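Local coordinates for protein bile salt hydrolase/transferase (Clostridium perfringens, PDB 2BJF) that hydrolyses the amide bond of glycine- and taurine-conjugated bile salts, releasing free bile acids, and also acts as a bile acid amine N-acyltransferase, at residues N187-L192 and G218-F223; L192-V197 and L235-I240; P198-K201 and S206-A209; F229-F234 and N257-V262. One frame throughout, in Å; residues are numbered along the deposited sequence. Where two conformers were deposited one is given.

How the contacts relate
Helix 225-243 ties much of this together: contact 2 uses its residues 235-240, contact 4 its residues 229-234, and contact 1 brings in the loop that leads to it. Contacts 2 and 4 are buried, contact 1 is partly buried, and contact 3 is a surface hairpin whose centre lies about 40 Å from the centre of the chain. Chemistry follows place. Contact 4 is an arginine gripping carbonyl oxygens, contact 2 a tyrosine on an alanine with one short bond to a carboxylate, contact 1 mainly apolar touches plus a ring edge against a carbonyl oxygen, and contact 3 main-chain pairing with two waters. Contacts 1 and 2 share Leu-192, while Arg-231 of contact 4 reaches carbonyls of contact 1.

Contact 1: residues N187-L192 and G218-F223; sequences NQYVGL and GLPGDF
Tyr-189 and Pro-220 reach for each other from opposite directions, and Tyr-189 and Leu-192 share almost equally in this meeting between two loops. The tyrosine CB lies 3.7 Å from CD1 of Leu-192, the residue that closes a type I turn by donating its N-H to Tyr-189 O. From there CG lies anti to the carbonyl carbon (chi1 -59°), which sends the ring across to the loop 218-223. The CD1 side of the ring leads to CE1; Gly-218 O lies at the ring edge, near its plane, 3.8 Å from CE1. CE1 also lies 3.9 Å from CD of Pro-220, an oblique approach, and CZ grazes the same carbon. At the tip, OH comes 3.9 Å from CG of Pro-220. Beside this, Leu-192 and Leu-219 cross at about a right angle, touching through their CD1 methyls at 3.8 Å. Ile-230 and Phe-234 of helix 225-243 also pack on Tyr-189, while the main chain of Leu-219 and Gly-221 bonds to a neighbouring subunit. The contact thus joins the loop after helix 179-186 to the one before helix 225-243, at a subunit boundary. Since the touches are carbon on carbon or carbon on oxygen, the fit probably depends on shape and burial rather than on directed polar bonds.

Contact 2: residues L192-V197 and L235-I240; sequences LRYNQV and LRDAMI
Tyr-194 lays its ring on Ala-238 of helix 225-243, a CH-pi contact that docks an irregular loop against a helix of this N-terminal nucleophile hydrolase. The loop enters at Leu-192, which turns aside from residues 235-240 to pack on Phe-234, one turn before Ala-238 in the same helix. Arg-193 comes next and also looks elsewhere: its NH2 bonds to Gly-191 O of a neighbouring subunit. Tyr-194 then carries the whole contact. With CG anti to the carbonyl carbon (chi1 -49°), the ring swings to the helix and presents a face to the methyl. Ala-238 CB stands 3.4 Å from the ring centroid, only 4° off the normal, so the methyl is centred over the face. The hydroxyl at the far edge donates to OD2 of Asp-237, while the ring and carboxylate planes are turned 49° apart. The same hydroxyl lies near Phe-234 O, probably in a second hydrogen bond. Further along, Gln-196 leaves the helix behind, and its amide bonds to the main chain of Gly-211, Gly-213 and Thr-214, holding the loop to the segment that follows the hairpin. Asp-237 OD2 also forms a salt bridge with Lys-241, which probably helps to keep this carboxylate ionised as an acceptor. The phenol bond is short, 2.6 Å from Tyr-194 OH to Asp-237 OD2, and uses the anti lone pair, the one pointing away from OD1.

Contact 3: residues P198-K201 and S206-A209; sequences PEFK and SLTA
Phe-200 and Leu-207 pair across the strands as the hydrogen-bonded pair of an antiparallel beta hairpin, strands 199-202 and 205-208, that projects far from the body of the chain. Main-chain bonds come first. Phe-200 N donates to Leu-207 O at 3.0 Å, and Leu-207 N returns a bond to Phe-200 O. Beyond the strands Ala-209 N adds a nearly straight one to Pro-198 O, 2.9 Å long, though it approaches from above the carbonyl plane. Glu-199 and Thr-208 form a non-hydrogen-bonded pair, where Glu-199 CA makes a CA-H...O contact of 3.3 Å with Leu-207 O.

Apolar contact lies on the face of Phe-200 and Leu-207, away from Glu-199 and Thr-208. These two side chains run side by side, CD2 of the ring 3.9 Å from CD1 of the leucine. In a neighbouring subunit, Phe-234 meets the Phe-200 ring edge-to-face and Lys-241 bonds to Lys-201 O, consistent with an arm that clasps its partner in the tetramer.

Two waters also take part. One donates to Pro-198 O and has a weak link to Thr-208 OG1; a second donates to Leu-207 O at 3.0 Å and weakly to Glu-199 OE1.

Contact 4: residues F229-F234 and N257-V262; sequences FIRVAF and NNVAMV
Arg-231 grips Asn-258 side-on, NE taking the side-chain oxygen and NH2 the main-chain one. NE to OD1 of Asn-258 measures 2.9 Å, with the acceptor in the guanidinium plane. NH2 to Asn-258 O is 3.1 Å and straighter, 161° at the hydrogen. OD1 comes to the guanidinium edge; its own amide is turned steeply across, the two planes standing 76° apart. The arginine chain bends at chi2 and chi3, which turns the guanidinium to meet both oxygens. Its CD lies 3.3 Å from Asn-258 OD1. The remaining nitrogen, NH1, bonds to Pro-220 O and Asp-222 O, so four bonds to carbonyl oxygens fix the rotation of this buried group.

Asn-258 holds CG anti to its N (chi1 -178°), which directs the amide toward helix 225-243. It sits in a type I turn, Asn-257 to Ala-260, in the chain between helix 249-257 and strand 275-283. The contact therefore ties helix 225-243 to that turn, beside the sheet that carries Cys-2 in this Ntn-hydrolase fold.

Val-259 touches both the tip and the base of the arginine. Its CG1 lies 3.7 Å from Arg-231 NH2 and 3.9 Å from Arg-231 CB. Val-259 also packs on Asn-19 of strand 14-22, and its side chain is about 9 Å from that of Cys-2, the inferred nucleophile. More distantly, CG1 of Val-259 comes to 4.3 Å from the backbone N of Val-232.

Contact 1: residues N187-L192 and G218-F223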
loop_
_atom_site.group_PDB
_atom_site.type_symbol
_atom_site.label_atom_id
_atom_site.label_comp_id
_atom_site.label_asym_id
_atom_site.label_seq_id
_atom_site.Cartn_x
_atom_site.Cartn_y
_atom_site.Cartn_z
ATOM N N ASN A 187 -11.400 -8.875 -5.290
ATOM C CA ASN A 187 -10.560 -9.743 -6.124
ATOM C C ASN A 187 -9.081 -9.345 -6.185
ATOM O O ASN A 187 -8.222 -10.177 -6.486
ATOM C CB ASN A 187 -11.126 -9.821 -7.542
ATOM C CG ASN A 187 -12.464 -10.537 -7.605
ATOM O OD1 ASN A 187 -12.745 -11.433 -6.807
ATOM N ND2 ASN A 187 -13.292 -10.152 -8.569
ATOM N N GLN A 188 -8.791 -8.076 -5.908
ATOM C CA GLN A 188 -7.411 -7.588 -5.905
ATOM C C GLN A 188 -6.618 -8.093 -4.702
ATOM O O GLN A 188 -5.387 -8.022 -4.689
ATOM C CB GLN A 188 -7.369 -6.057 -5.953
ATOM C CG GLN A 188 -7.732 -5.459 -7.307
ATOM C CD GLN A 188 -6.859 -5.972 -8.444
ATOM O OE1 GLN A 188 -7.347 -6.621 -9.372
ATOM N NE2 GLN A 188 -5.561 -5.689 -8.371
ATOM N N TYR A 189 -7.330 -8.612 -3.703
ATOM C CA TYR A 189 -6.712 -9.040 -2.446
ATOM C C TYR A 189 -6.736 -10.554 -2.209
ATOM O O TYR A 189 -6.628 -11.012 -1.067
ATOM C CB TYR A 189 -7.358 -8.283 -1.278
ATOM C CG TYR A 189 -7.203 -6.786 -1.408
ATOM C CD1 TYR A 189 -6.059 -6.142 -0.935
ATOM C CD2 TYR A 189 -8.182 -6.015 -2.033
ATOM C CE1 TYR A 189 -5.902 -4.768 -1.069
ATOM C CE2 TYR A 189 -8.036 -4.641 -2.172
ATOM C CZ TYR A 189 -6.895 -4.025 -1.687
ATOM O OH TYR A 189 -6.749 -2.665 -1.823
ATOM N N VAL A 190 -6.848 -11.323 -3.291
ATOM C CA VAL A 190 -6.818 -12.791 -3.214
ATOM C C VAL A 190 -5.505 -13.324 -2.619
ATOM O O VAL A 190 -5.448 -14.463 -2.150
ATOM C CB VAL A 190 -7.089 -13.470 -4.590
ATOM C CG1 VAL A 190 -8.518 -13.214 -5.053
ATOM C CG2 VAL A 190 -6.089 -13.012 -5.647
ATOM N N GLY A 191 -4.466 -12.488 -2.633
ATOM C CA GLY A 191 -3.152 -12.863 -2.116
ATOM C C GLY A 191 -2.966 -12.693 -0.617
ATOM O O GLY A 191 -1.893 -12.995 -0.089
ATOM N N LEU A 192 -3.999 -12.210 0.072
ATOM C CA LEU A 192 -3.947 -12.039 1.530
ATOM C C LEU A 192 -3.958 -13.380 2.262
ATOM O O LEU A 192 -4.585 -14.337 1.808
ATOM C CB LEU A 192 -5.108 -11.169 2.026
ATOM C CG LEU A 192 -5.168 -9.685 1.648
ATOM C CD1 LEU A 192 -6.467 -9.081 2.166
ATOM C CD2 LEU A 192 -3.963 -8.905 2.173
ATOM N N GLY A 218 -0.162 -5.319 2.878
ATOM C CA GLY A 218 -0.864 -4.889 1.672
ATOM C C GLY A 218 -2.307 -4.493 1.946
ATOM O O GLY A 218 -2.945 -3.848 1.114
ATOM N N LEU A 219 -2.828 -4.886 3.107
ATOM C CA LEU A 219 -4.164 -4.464 3.528
ATOM C C LEU A 219 -4.177 -2.942 3.694
ATOM O O LEU A 219 -3.295 -2.391 4.358
ATOM C CB LEU A 219 -4.561 -5.152 4.840
ATOM C CG LEU A 219 -6.030 -5.098 5.276
ATOM C CD1 LEU A 219 -6.903 -6.024 4.433
ATOM C CD2 LEU A 219 -6.163 -5.449 6.750
ATOM N N PRO A 220 -5.158 -2.255 3.072
ATOM C CA PRO A 220 -5.212 -0.792 3.174
ATOM C C PRO A 220 -5.646 -0.319 4.562
ATOM O O PRO A 220 -6.579 -0.881 5.141
ATOM C CB PRO A 220 -6.243 -0.399 2.112
ATOM C CG PRO A 220 -7.109 -1.594 1.955
ATOM C CD PRO A 220 -6.248 -2.796 2.238
ATOM N N GLY A 221 -4.973 0.707 5.079
ATOM C CA GLY A 221 -5.185 1.160 6.457
ATOM C C GLY A 221 -5.882 2.483 6.682
ATOM O O GLY A 221 -6.074 2.893 7.830
ATOM N N ASP A 222 -6.263 3.150 5.598
ATOM C CA ASP A 222 -6.934 4.442 5.688
ATOM C C ASP A 222 -8.426 4.275 5.987
ATOM O O ASP A 222 -8.914 3.156 6.173
ATOM C CB ASP A 222 -6.741 5.223 4.393
ATOM C CG ASP A 222 -7.326 4.506 3.204
ATOM O OD1 ASP A 222 -6.672 3.578 2.681
ATOM O OD2 ASP A 222 -8.451 4.859 2.807
ATOM N N PHE A 223 -9.145 5.394 6.016
ATOM C CA PHE A 223 -10.545 5.394 6.435
ATOM C C PHE A 223 -11.539 5.658 5.300
ATOM O O PHE A 223 -12.716 5.927 5.559
ATOM C CB PHE A 223 -10.754 6.383 7.591
ATOM C CG PHE A 223 -9.924 6.077 8.807
ATOM C CD1 PHE A 223 -10.377 5.174 9.764
ATOM C CD2 PHE A 223 -8.686 6.688 8.993
ATOM C CE1 PHE A 223 -9.609 4.879 10.889
ATOM C CE2 PHE A 223 -7.910 6.401 10.118
ATOM C CZ PHE A 223 -8.375 5.498 11.067
#

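Contact 2: residues L192-V197 and L235-I240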
loop_
_atom_site.group_PDB
_atom_site.type_symbol
_atom_site.label_atom_id
_atom_site.label_comp_id
_atom_site.label_asym_id
_atom_site.label_seq_id
_atom_site.Cartn_x
_atom_site.Cartn_y
_atom_site.Cartn_z
ATOM N N LEU A 192 -3.999 -12.210 0.072
ATOM C CA LEU A 192 -3.947 -12.039 1.530
ATOM C C LEU A 192 -3.958 -13.380 2.262
ATOM O O LEU A 192 -4.585 -14.337 1.808
ATOM C CB LEU A 192 -5.108 -11.169 2.026
ATOM C CG LEU A 192 -5.168 -9.685 1.648
ATOM C CD1 LEU A 192 -6.467 -9.081 2.166
ATOM C CD2 LEU A 192 -3.963 -8.905 2.173
ATOM N N ARG A 193 -3.259 -13.436 3.395
ATOM C CA ARG A 193 -3.189 -14.647 4.215
ATOM C C ARG A 193 -3.312 -14.312 5.699
ATOM O O ARG A 193 -2.661 -13.388 6.190
ATOM C CB ARG A 193 -1.881 -15.405 3.960
ATOM C CG ARG A 193 -1.833 -16.145 2.627
ATOM C CD ARG A 193 -0.496 -16.841 2.416
ATOM N NE ARG A 193 0.568 -15.906 2.050
ATOM C CZ ARG A 193 1.816 -16.260 1.753
ATOM N NH1 ARG A 193 2.180 -17.537 1.776
ATOM N NH2 ARG A 193 2.708 -15.333 1.429
ATOM N N TYR A 194 -4.149 -15.065 6.408
ATOM C CA TYR A 194 -4.329 -14.860 7.846
ATOM C C TYR A 194 -3.224 -15.552 8.632
ATOM O O TYR A 194 -2.883 -15.138 9.743
ATOM C CB TYR A 194 -5.700 -15.361 8.310
ATOM C CG TYR A 194 -6.857 -14.885 7.462
ATOM C CD1 TYR A 194 -7.022 -13.530 7.169
ATOM C CD2 TYR A 194 -7.788 -15.789 6.953
ATOM C CE1 TYR A 194 -8.081 -13.088 6.386
ATOM C CE2 TYR A 194 -8.854 -15.358 6.168
ATOM C CZ TYR A 194 -8.994 -14.005 5.892
ATOM O OH TYR A 194 -10.043 -13.566 5.123
ATOM N N ASN A 195 -2.672 -16.610 8.043
ATOM C CA ASN A 195 -1.602 -17.381 8.663
ATOM C C ASN A 195 -0.256 -16.685 8.534
ATOM O O ASN A 195 0.093 -16.179 7.466
ATOM C CB ASN A 195 -1.530 -18.783 8.054
ATOM C CG ASN A 195 -2.765 -19.615 8.351
ATOM O OD1 ASN A 195 -3.485 -19.361 9.318
ATOM N ND2 ASN A 195 -3.015 -20.620 7.517
ATOM N N GLN A 196 0.490 -16.666 9.635
ATOM C CA GLN A 196 1.814 -16.051 9.681
ATOM C C GLN A 196 2.749 -16.621 8.615
ATOM O O GLN A 196 2.804 -17.836 8.410
ATOM C CB GLN A 196 2.427 -16.232 11.077
ATOM C CG GLN A 196 3.841 -15.669 11.256
ATOM C CD GLN A 196 3.889 -14.149 11.323
ATOM O OE1 GLN A 196 2.940 -13.459 10.950
ATOM N NE2 GLN A 196 5.011 -13.621 11.800
ATOM N N VAL A 197 3.458 -15.726 7.928
ATOM C CA VAL A 197 4.546 -16.112 7.035
ATOM C C VAL A 197 5.855 -15.823 7.782
ATOM O O VAL A 197 6.272 -14.667 7.880
ATOM C CB VAL A 197 4.492 -15.357 5.679
ATOM C CG1 VAL A 197 5.585 -15.856 4.739
ATOM C CG2 VAL A 197 3.126 -15.524 5.026
ATOM N N LEU A 235 -11.630 -9.351 7.791
ATOM C CA LEU A 235 -11.683 -9.595 9.237
ATOM C C LEU A 235 -12.854 -10.507 9.598
ATOM O O LEU A 235 -12.720 -11.397 10.440
ATOM C CB LEU A 235 -11.781 -8.285 10.028
ATOM C CG LEU A 235 -10.585 -7.331 10.043
ATOM C CD1 LEU A 235 -10.943 -6.112 10.858
ATOM C CD2 LEU A 235 -9.326 -7.980 10.590
ATOM N N ARG A 236 -13.996 -10.276 8.952
ATOM C CA ARG A 236 -15.182 -11.112 9.132
ATOM C C ARG A 236 -14.922 -12.534 8.637
ATOM O O ARG A 236 -15.198 -13.503 9.347
ATOM C CB ARG A 236 -16.379 -10.502 8.398
ATOM C CG ARG A 236 -17.668 -11.300 8.506
ATOM C CD ARG A 236 -18.725 -10.757 7.561
ATOM N NE ARG A 236 -19.994 -11.461 7.720
ATOM C CZ ARG A 236 -20.356 -12.536 7.026
ATOM N NH1 ARG A 236 -19.550 -13.047 6.102
ATOM N NH2 ARG A 236 -21.534 -13.104 7.254
ATOM N N ASP A 237 -14.384 -12.646 7.424
ATOM C CA ASP A 237 -14.078 -13.943 6.823
ATOM C C ASP A 237 -13.139 -14.772 7.698
ATOM O O ASP A 237 -13.368 -15.966 7.903
ATOM C CB ASP A 237 -13.470 -13.759 5.429
ATOM C CG ASP A 237 -13.112 -15.079 4.771
ATOM O OD1 ASP A 237 -14.032 -15.868 4.463
ATOM O OD2 ASP A 237 -11.908 -15.325 4.560
ATOM N N ALA A 238 -12.094 -14.129 8.217
ATOM C CA ALA A 238 -11.096 -14.799 9.046
ATOM C C ALA A 238 -11.695 -15.360 10.329
ATOM O O ALA A 238 -11.351 -16.466 10.749
ATOM C CB ALA A 238 -9.959 -13.853 9.371
ATOM N N MET A 239 -12.590 -14.595 10.947
ATOM C CA MET A 239 -13.217 -15.030 12.189
ATOM C C MET A 239 -14.142 -16.223 11.969
ATOM O O MET A 239 -14.169 -17.145 12.780
ATOM C CB MET A 239 -13.970 -13.884 12.862
ATOM C CG MET A 239 -14.314 -14.173 14.318
ATOM S SD MET A 239 -15.233 -12.843 15.096
ATOM C CE MET A 239 -13.962 -11.594 15.258
ATOM N N ILE A 240 -14.889 -16.207 10.867
ATOM C CA ILE A 240 -15.800 -17.307 10.542
ATOM C C ILE A 240 -15.018 -18.576 10.195
ATOM O O ILE A 240 -15.371 -19.670 10.636
ATOM C CB ILE A 240 -16.787 -16.924 9.410
ATOM C CG1 ILE A 240 -17.677 -15.759 9.857
ATOM C CG2 ILE A 240 -17.641 -18.127 8.997
ATOM C CD1 ILE A 240 -18.422 -15.066 8.730
#

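Contact 3: residues P198-K201 and S206-A209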
loop_
_atom_site.group_PDB
_atom_site.type_symbol
_atom_site.label_atom_id
_atom_site.label_comp_id
_atom_site.label_asym_id
_atom_site.label_seq_id
_atom_site.Cartn_x
_atom_site.Cartn_y
_atom_site.Cartn_z
ATOM N N PRO A 198 6.486 -16.874 8.342
ATOM C CA PRO A 198 7.626 -16.697 9.247
ATOM C C PRO A 198 8.951 -16.341 8.569
ATOM O O PRO A 198 9.809 -15.714 9.198
ATOM C CB PRO A 198 7.735 -18.061 9.935
ATOM C CG PRO A 198 7.200 -19.024 8.944
ATOM C CD PRO A 198 6.139 -18.298 8.162
ATOM N N GLU A 199 9.121 -16.745 7.312
ATOM C CA GLU A 199 10.383 -16.524 6.607
ATOM C C GLU A 199 10.243 -16.444 5.091
ATOM O O GLU A 199 9.230 -16.854 4.521
ATOM C CB GLU A 199 11.419 -17.594 6.989
ATOM C CG GLU A 199 11.017 -19.030 6.659
ATOM C CD GLU A 199 12.101 -20.045 6.993
ATOM O OE1 GLU A 199 13.035 -19.710 7.755
ATOM O OE2 GLU A 199 12.018 -21.186 6.492
ATOM N N PHE A 200 11.280 -15.900 4.457
ATOM C CA PHE A 200 11.395 -15.814 3.007
ATOM C C PHE A 200 12.884 -15.911 2.680
ATOM O O PHE A 200 13.691 -15.145 3.208
ATOM C CB PHE A 200 10.823 -14.483 2.506
ATOM C CG PHE A 200 10.733 -14.373 1.003
ATOM C CD1 PHE A 200 9.518 -14.574 0.352
ATOM C CD2 PHE A 200 11.853 -14.045 0.242
ATOM C CE1 PHE A 200 9.425 -14.466 -1.037
ATOM C CE2 PHE A 200 11.772 -13.936 -1.144
ATOM C CZ PHE A 200 10.556 -14.148 -1.785
ATOM N N LYS A 201 13.247 -16.864 1.827
ATOM C CA LYS A 201 14.635 -17.006 1.395
ATOM C C LYS A 201 14.888 -16.119 0.179
ATOM O O LYS A 201 14.470 -16.445 -0.930
ATOM C CB LYS A 201 14.966 -18.471 1.084
ATOM C CG LYS A 201 16.447 -18.741 0.832
ATOM C CD LYS A 201 16.687 -20.186 0.413
ATOM C CE LYS A 201 18.173 -20.489 0.257
ATOM N NZ LYS A 201 18.777 -19.822 -0.934
ATOM N N SER A 206 18.631 -14.361 4.213
ATOM C CA SER A 206 17.489 -14.920 4.923
ATOM C C SER A 206 16.626 -13.789 5.471
ATOM O O SER A 206 17.110 -12.934 6.218
ATOM C CB SER A 206 17.954 -15.826 6.066
ATOM O OG SER A 206 18.813 -16.848 5.595
ATOM N N LEU A 207 15.354 -13.776 5.080
ATOM C CA LEU A 207 14.399 -12.810 5.613
ATOM C C LEU A 207 13.535 -13.475 6.674
ATOM O O LEU A 207 13.021 -14.576 6.466
ATOM C CB LEU A 207 13.520 -12.218 4.503
ATOM C CG LEU A 207 14.187 -11.573 3.283
ATOM C CD1 LEU A 207 13.129 -11.019 2.337
ATOM C CD2 LEU A 207 15.169 -10.481 3.687
ATOM N N THR A 208 13.391 -12.805 7.812
ATOM C CA THR A 208 12.625 -13.334 8.937
ATOM C C THR A 208 11.519 -12.367 9.354
ATOM O O THR A 208 11.736 -11.155 9.425
ATOM C CB THR A 208 13.542 -13.694 10.145
ATOM O OG1 THR A 208 12.750 -14.178 11.238
ATOM C CG2 THR A 208 14.362 -12.492 10.607
ATOM N N ALA A 209 10.332 -12.911 9.611
ATOM C CA ALA A 209 9.213 -12.120 10.111
ATOM C C ALA A 209 9.617 -11.452 11.419
ATOM O O ALA A 209 10.154 -12.106 12.313
ATOM C CB ALA A 209 7.994 -12.996 10.315
HETATM O O HOH W 1 9.797 -15.672 12.061
HETATM O O HOH W 2 14.806 -16.906 6.910
#

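Contact 4: residues F229-F234 and N257-V262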
loop_
_atom_site.group_PDB
_atom_site.type_symbol
_atom_site.label_atom_id
_atom_site.label_comp_id
_atom_site.label_asym_id
_atom_site.label_seq_id
_atom_site.Cartn_x
_atom_site.Cartn_y
_atom_site.Cartn_z
ATOM N N PHE A 229 -14.180 -1.238 3.517
ATOM C CA PHE A 229 -14.887 -2.401 2.968
ATOM C C PHE A 229 -13.964 -3.618 2.919
ATOM O O PHE A 229 -14.335 -4.702 3.368
ATOM C CB PHE A 229 -15.447 -2.088 1.573
ATOM C CG PHE A 229 -16.420 -3.116 1.050
ATOM C CD1 PHE A 229 -17.790 -2.867 1.066
ATOM C CD2 PHE A 229 -15.968 -4.323 0.515
ATOM C CE1 PHE A 229 -18.696 -3.811 0.577
ATOM C CE2 PHE A 229 -16.864 -5.272 0.024
ATOM C CZ PHE A 229 -18.231 -5.015 0.053
ATOM N N ILE A 230 -12.758 -3.426 2.386
ATOM C CA ILE A 230 -11.774 -4.506 2.301
ATOM C C ILE A 230 -11.450 -5.065 3.686
ATOM O O ILE A 230 -11.495 -6.278 3.892
ATOM C CB ILE A 230 -10.473 -4.058 1.569
ATOM C CG1 ILE A 230 -10.777 -3.581 0.136
ATOM C CG2 ILE A 230 -9.414 -5.171 1.586
ATOM C CD1 ILE A 230 -11.475 -4.603 -0.767
ATOM N N ARG A 231 -11.153 -4.178 4.635
ATOM C CA ARG A 231 -10.778 -4.604 5.982
ATOM C C ARG A 231 -11.878 -5.404 6.680
ATOM O O ARG A 231 -11.623 -6.503 7.168
ATOM C CB ARG A 231 -10.331 -3.418 6.846
ATOM C CG ARG A 231 -9.008 -2.805 6.403
ATOM C CD ARG A 231 -8.185 -2.282 7.585
ATOM N NE ARG A 231 -8.872 -1.252 8.370
ATOM C CZ ARG A 231 -8.976 0.030 8.023
ATOM N NH1 ARG A 231 -8.455 0.473 6.883
ATOM N NH2 ARG A 231 -9.613 0.876 8.821
ATOM N N VAL A 232 -13.099 -4.869 6.700
ATOM C CA VAL A 232 -14.210 -5.548 7.375
ATOM C C VAL A 232 -14.559 -6.885 6.702
ATOM O O VAL A 232 -14.877 -7.860 7.383
ATOM C CB VAL A 232 -15.450 -4.616 7.571
ATOM C CG1 VAL A 232 -16.103 -4.242 6.246
ATOM C CG2 VAL A 232 -16.459 -5.239 8.523
ATOM N N ALA A 233 -14.465 -6.934 5.375
ATOM C CA ALA A 233 -14.753 -8.163 4.632
ATOM C C ALA A 233 -13.813 -9.301 5.028
ATOM O O ALA A 233 -14.259 -10.425 5.272
ATOM C CB ALA A 233 -14.685 -7.911 3.134
ATOM N N PHE A 234 -12.518 -9.003 5.107
ATOM C CA PHE A 234 -11.522 -10.019 5.434
ATOM C C PHE A 234 -11.439 -10.350 6.927
ATOM O O PHE A 234 -11.217 -11.505 7.285
ATOM C CB PHE A 234 -10.152 -9.653 4.851
ATOM C CG PHE A 234 -10.047 -9.899 3.372
ATOM C CD1 PHE A 234 -9.720 -11.163 2.884
ATOM C CD2 PHE A 234 -10.297 -8.875 2.464
ATOM C CE1 PHE A 234 -9.630 -11.401 1.507
ATOM C CE2 PHE A 234 -10.212 -9.100 1.086
ATOM C CZ PHE A 234 -9.878 -10.367 0.608
ATOM N N ASN A 257 -14.580 -1.971 15.359
ATOM C CA ASN A 257 -13.569 -1.085 15.952
ATOM C C ASN A 257 -12.401 -0.826 14.995
ATOM O O ASN A 257 -11.828 0.264 14.981
ATOM C CB ASN A 257 -13.023 -1.657 17.268
ATOM C CG ASN A 257 -13.979 -1.488 18.452
ATOM O OD1 ASN A 257 -13.691 -1.969 19.550
ATOM N ND2 ASN A 257 -15.107 -0.815 18.240
ATOM N N ASN A 258 -12.059 -1.836 14.196
ATOM C CA ASN A 258 -10.936 -1.745 13.270
ATOM C C ASN A 258 -11.141 -0.705 12.169
ATOM O O ASN A 258 -10.174 -0.152 11.641
ATOM C CB ASN A 258 -10.643 -3.114 12.655
ATOM C CG ASN A 258 -9.445 -3.089 11.727
ATOM O OD1 ASN A 258 -9.596 -2.998 10.508
ATOM N ND2 ASN A 258 -8.249 -3.147 12.299
ATOM N N VAL A 259 -12.403 -0.445 11.830
ATOM C CA VAL A 259 -12.739 0.525 10.786
ATOM C C VAL A 259 -13.391 1.796 11.344
ATOM O O VAL A 259 -13.913 2.621 10.592
ATOM C CB VAL A 259 -13.614 -0.105 9.663
ATOM C CG1 VAL A 259 -12.797 -1.097 8.838
ATOM C CG2 VAL A 259 -14.867 -0.771 10.238
ATOM N N ALA A 260 -13.337 1.950 12.666
ATOM C CA ALA A 260 -13.886 3.126 13.333
ATOM C C ALA A 260 -12.997 4.352 13.137
ATOM O O ALA A 260 -11.768 4.254 13.183
ATOM C CB ALA A 260 -14.094 2.846 14.820
ATOM N N MET A 261 -13.625 5.503 12.907
ATOM C CA MET A 261 -12.900 6.764 12.758
ATOM C C MET A 261 -12.545 7.357 14.118
ATOM O O MET A 261 -13.332 7.272 15.067
ATOM C CB MET A 261 -13.709 7.767 11.936
ATOM C CG MET A 261 -13.895 7.365 10.485
ATOM S SD MET A 261 -14.949 8.514 9.591
ATOM C CE MET A 261 -15.150 7.634 8.047
ATOM N N VAL A 262 -11.361 7.959 14.187
ATOM C CA VAL A 262 -10.787 8.485 15.428
ATOM C C VAL A 262 -10.638 10.004 15.324
ATOM O O VAL A 262 -10.183 10.516 14.299
ATOM C CB VAL A 262 -9.400 7.841 15.715
ATOM C CG1 VAL A 262 -8.835 8.311 17.049
ATOM C CG2 VAL A 262 -9.491 6.316 15.689
#